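Local structure of cellulosomal scaffoldin (Acetivibrio cellulolyticus, 3ZUC) at residues A[7-15]-A[125-136]; A[64-74]-A[85-95]. The protein binds crystalline cellulose through this family 3b carbohydrate-binding module, one part of a large, probably also cellulose-hydrolysing, cellulosomal scaffoldin. All blocks are in the same frame, centred on the assembly; numbering follows the deposited sequence. Where two conformers were deposited one is given.

Interaction 1: residues A[7-15]-A[125-136]; sequences KVEFFNAGT and SFNSSATTYTSW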
loop_
_atom_site.group_PDB
_atom_site.type_symbol
_atom_site.label_atom_id
_atom_site.label_comp_id
_atom_site.label_asym_id
_atom_site.label_seq_id
_atom_site.Cartn_x
_atom_site.Cartn_y
_atom_site.Cartn_z
ATOM N N LYS A 7 -7.372 -10.018 -4.320
ATOM C CA LYS A 7 -7.879 -8.838 -4.991
ATOM C C LYS A 7 -7.535 -7.621 -4.132
ATOM O O LYS A 7 -7.724 -7.638 -2.909
ATOM C CB LYS A 7 -9.390 -8.967 -5.170
ATOM C CG LYS A 7 -10.053 -7.784 -5.842
ATOM C CD LYS A 7 -11.515 -8.066 -6.101
ATOM C CE LYS A 7 -12.415 -7.114 -5.316
ATOM N NZ LYS A 7 -13.880 -7.366 -5.501
ATOM N N VAL A 8 -7.068 -6.559 -4.782
ATOM C CA VAL A 8 -6.603 -5.375 -4.099
ATOM C C VAL A 8 -7.438 -4.184 -4.533
ATOM O O VAL A 8 -7.546 -3.878 -5.723
ATOM C CB VAL A 8 -5.104 -5.120 -4.394
ATOM C CG1 VAL A 8 -4.627 -3.902 -3.627
ATOM C CG2 VAL A 8 -4.285 -6.349 -4.040
ATOM N N GLU A 9 -8.058 -3.530 -3.568
ATOM C CA GLU A 9 -8.764 -2.285 -3.790
ATOM C C GLU A 9 -8.068 -1.194 -2.964
ATOM O O GLU A 9 -7.367 -1.491 -1.983
ATOM C CB GLU A 9 -10.215 -2.415 -3.348
ATOM C CG GLU A 9 -11.040 -3.426 -4.089
ATOM C CD GLU A 9 -12.312 -3.674 -3.314
ATOM O OE1 GLU A 9 -12.295 -4.495 -2.385
ATOM O OE2 GLU A 9 -13.315 -2.980 -3.567
ATOM N N PHE A 10 -8.309 0.062 -3.323
ATOM C CA PHE A 10 -7.530 1.135 -2.768
ATOM C C PHE A 10 -8.289 2.455 -2.850
ATOM O O PHE A 10 -9.047 2.670 -3.802
ATOM C CB PHE A 10 -6.217 1.281 -3.573
ATOM C CG PHE A 10 -5.287 2.327 -3.009
ATOM C CD1 PHE A 10 -4.494 2.034 -1.917
ATOM C CD2 PHE A 10 -5.259 3.610 -3.522
ATOM C CE1 PHE A 10 -3.710 2.999 -1.330
ATOM C CE2 PHE A 10 -4.455 4.572 -2.939
ATOM C CZ PHE A 10 -3.706 4.248 -1.839
ATOM N N PHE A 11 -8.020 3.362 -1.907
ATOM C CA PHE A 11 -8.269 4.787 -2.101
ATOM C C PHE A 11 -7.397 5.561 -1.127
ATOM O O PHE A 11 -6.797 4.995 -0.210
ATOM C CB PHE A 11 -9.758 5.186 -2.006
ATOM C CG PHE A 11 -10.376 5.170 -0.619
ATOM C CD1 PHE A 11 -10.705 3.987 0.008
ATOM C CD2 PHE A 11 -10.699 6.352 0.011
ATOM C CE1 PHE A 11 -11.331 3.967 1.245
ATOM C CE2 PHE A 11 -11.324 6.352 1.255
ATOM C CZ PHE A 11 -11.649 5.162 1.867
ATOM N N ASN A 12 -7.310 6.867 -1.355
ATOM C CA ASN A 12 -6.574 7.771 -0.496
ATOM C C ASN A 12 -7.522 8.472 0.470
ATOM O O ASN A 12 -8.498 9.099 0.027
ATOM C CB ASN A 12 -5.877 8.855 -1.338
ATOM C CG ASN A 12 -4.723 8.304 -2.155
ATOM O OD1 ASN A 12 -4.894 7.856 -3.289
ATOM N ND2 ASN A 12 -3.535 8.294 -1.556
ATOM N N ALA A 13 -7.261 8.399 1.774
ATOM C CA ALA A 13 -8.196 8.999 2.743
ATOM C C ALA A 13 -8.156 10.509 2.762
ATOM O O ALA A 13 -9.124 11.134 3.185
ATOM C CB ALA A 13 -7.967 8.477 4.149
ATOM N N GLY A 14 -7.027 11.083 2.356
ATOM C CA GLY A 14 -6.817 12.520 2.228
ATOM C C GLY A 14 -6.285 12.797 0.836
ATOM O O GLY A 14 -5.335 12.150 0.390
ATOM N N THR A 15 -6.902 13.747 0.147
ATOM C CA THR A 15 -6.605 13.975 -1.253
ATOM C C THR A 15 -6.131 15.398 -1.580
ATOM O O THR A 15 -6.181 15.816 -2.732
ATOM C CB THR A 15 -7.788 13.602 -2.144
ATOM O OG1 THR A 15 -8.927 14.333 -1.699
ATOM C CG2 THR A 15 -8.058 12.107 -2.116
ATOM N N SER A 125 0.753 6.273 -7.725
ATOM C CA SER A 125 -0.310 5.529 -7.062
ATOM C C SER A 125 -1.484 6.377 -6.551
ATOM O O SER A 125 -2.473 5.811 -6.077
ATOM C CB SER A 125 0.248 4.718 -5.896
ATOM O OG SER A 125 1.182 3.739 -6.307
ATOM N N PHE A 126 -1.379 7.702 -6.605
ATOM C CA PHE A 126 -2.399 8.556 -6.003
ATOM C C PHE A 126 -3.685 8.548 -6.812
ATOM O O PHE A 126 -3.663 8.684 -8.039
ATOM C CB PHE A 126 -1.865 9.989 -5.947
ATOM C CG PHE A 126 -2.826 11.008 -5.365
ATOM C CD1 PHE A 126 -3.249 10.927 -4.052
ATOM C CD2 PHE A 126 -3.223 12.096 -6.122
ATOM C CE1 PHE A 126 -4.075 11.890 -3.502
ATOM C CE2 PHE A 126 -4.039 13.079 -5.574
ATOM C CZ PHE A 126 -4.467 12.975 -4.266
ATOM N N ASN A 127 -4.802 8.420 -6.107
ATOM C CA ASN A 127 -6.121 8.497 -6.706
ATOM C C ASN A 127 -6.796 9.756 -6.174
ATOM O O ASN A 127 -7.179 9.832 -5.012
ATOM C CB ASN A 127 -6.914 7.239 -6.388
ATOM C CG ASN A 127 -8.198 7.194 -7.159
ATOM O OD1 ASN A 127 -8.831 8.225 -7.346
ATOM N ND2 ASN A 127 -8.589 6.025 -7.625
ATOM N N SER A 128 -6.900 10.771 -7.027
ATOM C CA SER A 128 -7.419 12.051 -6.582
ATOM C C SER A 128 -8.957 12.052 -6.403
ATOM O O SER A 128 -9.490 12.989 -5.814
ATOM C CB SER A 128 -7.031 13.152 -7.569
ATOM O OG SER A 128 -7.782 13.005 -8.754
ATOM N N SER A 129 -9.637 11.019 -6.893
ATOM C CA SER A 129 -11.092 11.045 -7.084
ATOM C C SER A 129 -11.888 10.022 -6.271
ATOM O O SER A 129 -13.052 10.257 -5.933
ATOM C CB SER A 129 -11.399 10.858 -8.582
ATOM O OG SER A 129 -12.672 10.281 -8.782
ATOM N N ALA A 130 -11.298 8.872 -5.993
ATOM C CA ALA A 130 -12.043 7.847 -5.299
ATOM C C ALA A 130 -12.315 8.235 -3.873
ATOM O O ALA A 130 -11.429 8.729 -3.166
ATOM C CB ALA A 130 -11.352 6.536 -5.368
ATOM N N THR A 131 -13.536 7.959 -3.429
ATOM C CA THR A 131 -13.924 8.211 -2.051
ATOM C C THR A 131 -14.213 6.896 -1.316
ATOM O O THR A 131 -14.573 6.928 -0.147
ATOM C CB THR A 131 -15.151 9.117 -1.997
ATOM O OG1 THR A 131 -16.215 8.486 -2.709
ATOM C CG2 THR A 131 -14.839 10.491 -2.611
ATOM N N THR A 132 -14.085 5.778 -2.030
ATOM C CA THR A 132 -14.392 4.428 -1.570
ATOM C C THR A 132 -13.356 3.532 -2.192
ATOM O O THR A 132 -12.764 3.891 -3.197
ATOM C CB THR A 132 -15.874 3.914 -2.043
ATOM O OG1 THR A 132 -15.951 3.843 -3.478
ATOM C CG2 THR A 132 -16.956 4.809 -1.536
ATOM N N TYR A 133 -13.212 2.338 -1.653
ATOM C CA TYR A 133 -12.356 1.333 -2.257
ATOM C C TYR A 133 -12.700 1.089 -3.725
ATOM O O TYR A 133 -13.859 0.878 -4.087
ATOM C CB TYR A 133 -12.464 0.039 -1.480
ATOM C CG TYR A 133 -11.821 0.140 -0.118
ATOM C CD1 TYR A 133 -10.454 0.327 -0.009
ATOM C CD2 TYR A 133 -12.562 0.057 1.053
ATOM C CE1 TYR A 133 -9.852 0.442 1.200
ATOM C CE2 TYR A 133 -11.957 0.164 2.290
ATOM C CZ TYR A 133 -10.585 0.353 2.350
ATOM O OH TYR A 133 -9.923 0.487 3.559
ATOM N N THR A 134 -11.646 1.017 -4.525
ATOM C CA THR A 134 -11.775 0.825 -5.952
ATOM C C THR A 134 -10.638 -0.052 -6.449
ATOM O O THR A 134 -9.530 0.004 -5.927
ATOM C CB THR A 134 -11.784 2.187 -6.618
ATOM O OG1 THR A 134 -12.745 2.987 -5.940
ATOM C CG2 THR A 134 -12.188 2.090 -8.077
ATOM N N SER A 135 -10.916 -0.877 -7.454
ATOM C CA SER A 135 -9.899 -1.752 -8.003
ATOM C C SER A 135 -8.888 -0.892 -8.771
ATOM O O SER A 135 -9.195 -0.210 -9.760
ATOM C CB SER A 135 -10.542 -2.848 -8.845
ATOM O OG SER A 135 -11.420 -3.632 -8.042
ATOM N N TRP A 136 -7.669 -0.923 -8.269
ATOM C CA TRP A 136 -6.664 0.070 -8.608
ATOM C C TRP A 136 -5.376 -0.633 -8.972
ATOM O O TRP A 136 -4.725 -1.226 -8.122
ATOM C CB TRP A 136 -6.467 0.998 -7.411
ATOM C CG TRP A 136 -5.674 2.238 -7.614
ATOM C CD1 TRP A 136 -4.604 2.632 -6.860
ATOM C CD2 TRP A 136 -5.927 3.307 -8.536
ATOM N NE1 TRP A 136 -4.176 3.869 -7.255
ATOM C CE2 TRP A 136 -4.965 4.303 -8.282
ATOM C CE3 TRP A 136 -6.893 3.539 -9.523
ATOM C CZ2 TRP A 136 -4.919 5.488 -8.988
ATOM C CZ3 TRP A 136 -6.840 4.719 -10.229
ATOM C CH2 TRP A 136 -5.859 5.677 -9.962
HETATM O O HOH W 1 -6.409 -1.789 -6.071
HETATM O O HOH W 2 -7.806 3.986 -6.002
HETATM O O HOH W 3 -8.686 8.138 -3.512
HETATM O O HOH W 4 -10.927 10.162 -0.737
#
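Phe10 and Trp136 pack at the inner side of this contact, their planes nearly parallel (13°) but strongly offset, with little of one ring above the other. The touch is between Phe10 CD2 and Trp136 CD1, 3.5 Å apart. Extending away from its own backbone N (chi1 -176°), the Phe10 side chain also reaches Phe26 and Tyr45 in the protein interior. The indole is fixed in rotation by Trp136 NE1, which donates to Ser125 O almost within the ring plane. Phe11 is tightly packed too: it turns an edge onto the face of Tyr133, planes at 82°, with CE1 over the centre of the tyrosine ring, and lays one face against the backbone of Thr131 and Thr132. Tyr133 OH is held by Glu105, and Glu9 by a salt bridge to Arg27. Farther along, Asn12 OD1 takes a nearly straight bond from Asn127 N at 2.9 Å, while its amide carbon lies against Phe126 CD1 and its ND2 donates to Tyr45 OH. Asn127 OD1 accepts from Ser129 N, closing an Asx turn, and also from Ala130 N, which makes it an Asx motif. In the beta sandwich of this CBM3 module, residues 134-135 add a short, weakly bonded edge strand beside strand 6-12; two bent bonds pair Phe10 with Thr134, the shorter from Phe10 N to Thr134 O (2.9 Å). The solvent side, with exposed Thr15, Ser128 and Ser135, is looser. Waters bridge the gaps where the loop stands off the strand: one joins Phe10 O to Asn127 ND2, another is shared by Asn12 N, Asn127 O and Ala130 O.

Interaction 2: residues A[64-74]-A[85-95]; sequences VGSSNVTGTFV and QYLEIAFSSAA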
loop_
_atom_site.group_PDB
_atom_site.type_symbol
_atom_site.label_atom_id
_atom_site.label_comp_id
_atom_site.label_asym_id
_atom_site.label_seq_id
_atom_site.Cartn_x
_atom_site.Cartn_y
_atom_site.Cartn_z
ATOM N N VAL A 64 -6.173 -7.256 11.391
ATOM C CA VAL A 64 -5.139 -8.210 11.785
ATOM C C VAL A 64 -4.285 -7.701 12.932
ATOM O O VAL A 64 -3.426 -8.430 13.408
ATOM C CB VAL A 64 -4.241 -8.615 10.601
ATOM C CG1 VAL A 64 -5.092 -9.139 9.477
ATOM C CG2 VAL A 64 -3.359 -7.439 10.151
ATOM N N GLY A 65 -4.516 -6.457 13.367
ATOM C CA GLY A 65 -3.751 -5.840 14.432
ATOM C C GLY A 65 -2.742 -4.897 13.832
ATOM O O GLY A 65 -1.819 -5.320 13.131
ATOM N N SER A 66 -2.930 -3.604 14.072
ATOM C CA SER A 66 -2.114 -2.598 13.413
ATOM C C SER A 66 -0.627 -2.773 13.693
ATOM O O SER A 66 0.197 -2.441 12.836
ATOM C CB SER A 66 -2.574 -1.191 13.778
ATOM O OG SER A 66 -2.328 -0.923 15.126
ATOM N N SER A 67 -0.264 -3.288 14.864
ATOM C CA SER A 67 1.155 -3.479 15.181
ATOM C C SER A 67 1.816 -4.554 14.317
ATOM O O SER A 67 3.046 -4.625 14.266
ATOM C CB SER A 67 1.358 -3.829 16.664
ATOM O OG SER A 67 0.832 -5.091 16.964
ATOM N N ASN A 68 1.005 -5.361 13.640
ATOM C CA ASN A 68 1.503 -6.403 12.756
ATOM C C ASN A 68 1.735 -5.909 11.330
ATOM O O ASN A 68 2.153 -6.687 10.482
ATOM C CB ASN A 68 0.526 -7.576 12.764
ATOM C CG ASN A 68 0.444 -8.210 14.108
ATOM O OD1 ASN A 68 1.466 -8.432 14.744
ATOM N ND2 ASN A 68 -0.752 -8.542 14.545
ATOM N N VAL A 69 1.474 -4.629 11.070
ATOM C CA VAL A 69 1.578 -4.049 9.737
ATOM C C VAL A 69 2.606 -2.939 9.787
ATOM O O VAL A 69 2.438 -1.984 10.546
ATOM C CB VAL A 69 0.224 -3.472 9.307
ATOM C CG1 VAL A 69 0.320 -2.886 7.910
ATOM C CG2 VAL A 69 -0.887 -4.515 9.403
ATOM N N THR A 70 3.684 -3.084 9.027
ATOM C CA THR A 70 4.776 -2.114 9.060
ATOM C C THR A 70 5.155 -1.682 7.650
ATOM O O THR A 70 4.809 -2.342 6.662
ATOM C CB THR A 70 5.994 -2.666 9.803
ATOM O OG1 THR A 70 6.407 -3.873 9.174
ATOM C CG2 THR A 70 5.665 -2.922 11.269
ATOM N N GLY A 71 5.861 -0.561 7.562
ATOM C CA GLY A 71 6.218 0.013 6.286
ATOM C C GLY A 71 7.653 0.466 6.267
ATOM O O GLY A 71 8.189 0.962 7.267
ATOM N N THR A 72 8.260 0.349 5.088
ATOM C CA THR A 72 9.580 0.878 4.813
ATOM C C THR A 72 9.548 1.598 3.471
ATOM O O THR A 72 8.603 1.442 2.696
ATOM C CB THR A 72 10.642 -0.220 4.798
ATOM O OG1 THR A 72 10.257 -1.193 3.839
ATOM C CG2 THR A 72 10.835 -0.857 6.157
ATOM N N PHE A 73 10.571 2.404 3.225
ATOM C CA PHE A 73 10.653 3.228 2.015
ATOM C C PHE A 73 11.881 2.840 1.222
ATOM O O PHE A 73 12.975 2.698 1.781
ATOM C CB PHE A 73 10.686 4.711 2.392
ATOM C CG PHE A 73 9.431 5.115 3.097
ATOM C CD1 PHE A 73 9.307 4.958 4.471
ATOM C CD2 PHE A 73 8.334 5.557 2.382
ATOM C CE1 PHE A 73 8.112 5.245 5.111
ATOM C CE2 PHE A 73 7.144 5.847 3.028
ATOM C CZ PHE A 73 7.041 5.677 4.386
ATOM N N VAL A 74 11.694 2.713 -0.088
ATOM C CA VAL A 74 12.732 2.264 -1.000
ATOM C C VAL A 74 12.788 3.240 -2.167
ATOM O O VAL A 74 11.756 3.724 -2.616
ATOM C CB VAL A 74 12.420 0.830 -1.518
ATOM C CG1 VAL A 74 13.569 0.319 -2.387
ATOM C CG2 VAL A 74 12.153 -0.102 -0.357
ATOM N N GLN A 85 10.145 6.853 -5.403
ATOM C CA GLN A 85 10.196 6.011 -4.214
ATOM C C GLN A 85 8.967 5.141 -4.167
ATOM O O GLN A 85 7.964 5.414 -4.831
ATOM C CB GLN A 85 10.252 6.837 -2.913
ATOM C CG GLN A 85 11.452 7.751 -2.839
ATOM C CD GLN A 85 11.759 8.242 -1.450
ATOM O OE1 GLN A 85 11.256 7.715 -0.448
ATOM N NE2 GLN A 85 12.658 9.208 -1.367
ATOM N N TYR A 86 9.022 4.108 -3.332
ATOM C CA TYR A 86 7.822 3.410 -2.929
ATOM C C TYR A 86 7.842 3.107 -1.446
ATOM O O TYR A 86 8.885 2.873 -0.839
ATOM C CB TYR A 86 7.572 2.137 -3.748
ATOM C CG TYR A 86 8.650 1.075 -3.739
ATOM C CD1 TYR A 86 9.664 1.106 -4.674
ATOM C CD2 TYR A 86 8.620 0.001 -2.860
ATOM C CE1 TYR A 86 10.619 0.083 -4.753
ATOM C CE2 TYR A 86 9.582 -1.013 -2.919
ATOM C CZ TYR A 86 10.574 -0.965 -3.871
ATOM O OH TYR A 86 11.514 -1.986 -3.959
ATOM N N LEU A 87 6.643 3.109 -0.880
ATOM C CA LEU A 87 6.342 2.500 0.407
ATOM C C LEU A 87 6.112 1.020 0.179
ATOM O O LEU A 87 5.339 0.652 -0.707
ATOM C CB LEU A 87 5.064 3.130 0.955
ATOM C CG LEU A 87 4.394 2.412 2.128
ATOM C CD1 LEU A 87 5.216 2.455 3.388
ATOM C CD2 LEU A 87 2.997 2.962 2.349
ATOM N N GLU A 88 6.744 0.181 0.988
ATOM C CA GLU A 88 6.487 -1.249 1.006
ATOM C C GLU A 88 5.902 -1.619 2.367
ATOM O O GLU A 88 6.546 -1.409 3.402
ATOM C CB GLU A 88 7.767 -2.056 0.751
ATOM C CG GLU A 88 7.532 -3.554 0.770
ATOM C CD GLU A 88 8.723 -4.310 0.220
ATOM O OE1 GLU A 88 8.893 -4.389 -1.012
ATOM O OE2 GLU A 88 9.520 -4.813 1.029
ATOM N N ILE A 89 4.677 -2.135 2.353
ATOM C CA ILE A 89 3.984 -2.592 3.544
ATOM C C ILE A 89 4.143 -4.100 3.654
ATOM O O ILE A 89 3.985 -4.820 2.665
ATOM C CB ILE A 89 2.496 -2.211 3.484
ATOM C CG1 ILE A 89 2.323 -0.695 3.462
ATOM C CG2 ILE A 89 1.726 -2.828 4.635
ATOM C CD1 ILE A 89 0.922 -0.240 3.149
ATOM N N ALA A 90 4.442 -4.559 4.870
ATOM C CA ALA A 90 4.604 -5.968 5.193
ATOM C C ALA A 90 3.764 -6.315 6.429
ATOM O O ALA A 90 3.395 -5.451 7.232
ATOM C CB ALA A 90 6.065 -6.273 5.478
ATOM N N PHE A 91 3.493 -7.602 6.555
ATOM C CA PHE A 91 2.718 -8.177 7.653
ATOM C C PHE A 91 3.586 -9.172 8.419
ATOM O O PHE A 91 4.279 -9.985 7.812
ATOM C CB PHE A 91 1.531 -8.980 7.106
ATOM C CG PHE A 91 0.521 -8.150 6.366
ATOM C CD1 PHE A 91 0.643 -7.945 5.006
ATOM C CD2 PHE A 91 -0.564 -7.599 7.025
ATOM C CE1 PHE A 91 -0.292 -7.199 4.326
ATOM C CE2 PHE A 91 -1.503 -6.855 6.347
ATOM C CZ PHE A 91 -1.371 -6.655 5.002
ATOM N N SER A 92 3.520 -9.134 9.745
ATOM C CA SER A 92 4.214 -10.110 10.558
ATOM C C SER A 92 3.458 -11.440 10.602
ATOM O O SER A 92 2.295 -11.530 10.220
ATOM C CB SER A 92 4.335 -9.585 11.976
ATOM O OG SER A 92 3.053 -9.630 12.565
ATOM N N SER A 93 4.109 -12.471 11.128
ATOM C CA SER A 93 3.465 -13.769 11.276
ATOM C C SER A 93 2.237 -13.733 12.199
ATOM O O SER A 93 1.330 -14.552 12.055
ATOM C CB SER A 93 4.473 -14.792 11.798
ATOM O OG SER A 93 4.913 -14.427 13.089
ATOM N N ALA A 94 2.203 -12.795 13.141
ATOM C CA ALA A 94 1.064 -12.659 14.034
ATOM C C ALA A 94 -0.187 -12.122 13.330
ATOM O O ALA A 94 -1.297 -12.264 13.844
ATOM C CB ALA A 94 1.415 -11.804 15.243
ATOM N N ALA A 95 -0.028 -11.537 12.142
ATOM C CA ALA A 95 -1.184 -11.127 11.361
ATOM C C ALA A 95 -2.046 -12.321 10.950
ATOM O O ALA A 95 -3.218 -12.152 10.631
ATOM C CB ALA A 95 -0.752 -10.361 10.131
HETATM O O HOH W 5 -3.792 -11.070 14.188
HETATM O O HOH W 6 8.280 -3.047 4.839
#
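Val74 packs over one face of the Tyr86 ring, the two side chains side by side and pointing the same way, with Val74 CB offset toward the rim, 3.7 Å from the centroid, in a CH-pi contact. The tyrosine owes this to a chi1 of 58°, which sets its ring between backbone N and carbonyl carbon and brings it alongside the neighbouring strand; His44 stacks on the same ring. On the other side of the hairpin formed by strands 69-80 and 83-91, Leu87 CD1 sits over a face of Phe73, 4.2 Å from the centroid. Gly71 lies beside that methyl, its CA 3.9 Å from Leu87 CD1. Next along this side, Val69 sends CG1 to Ile89 CG2 and CG2 to Phe91, whose edge meets Val64 CG2. Past the last strand pair, Ser92 OG donates to Asn68 OD1 (2.9 Å) from above the carbonyl plane, while Asn68 ND2 holds Val64 O within its amide plane. Six backbone hydrogen bonds pair Thr70, Thr72 and Val74 with Ala90, Glu88 and Tyr86. The apolar row thus turns into the sandwich, against Val106 and Phe110, whereas the other face is mixed: Thr70, Thr72 and Glu88, which bonds His44, share it with Ala90 and the Val74–Tyr86 pair.

In the fold
From the N terminus the chain first lays down strand 6-12, but its partner in interaction 1 comes only after 109 intervening residues, when 125-136 returns to add strand 134-135 at the sheet edge. Within that long excursion interaction 2 closes a short one: residues 64-74 and 85-95 are separated by just ten residues, so the local hairpin is wholly enclosed by the larger loop and the two do not cross. Interaction 1 belongs to the sheet containing strand 24-30, interaction 2 to the facing sheet containing strand 42-47. Their centres lie about 19 Å apart, on opposite sides of the chain's centre, without touching. The calcium site, with Asn119 and Asp123, lies near Phe126 of interaction 1.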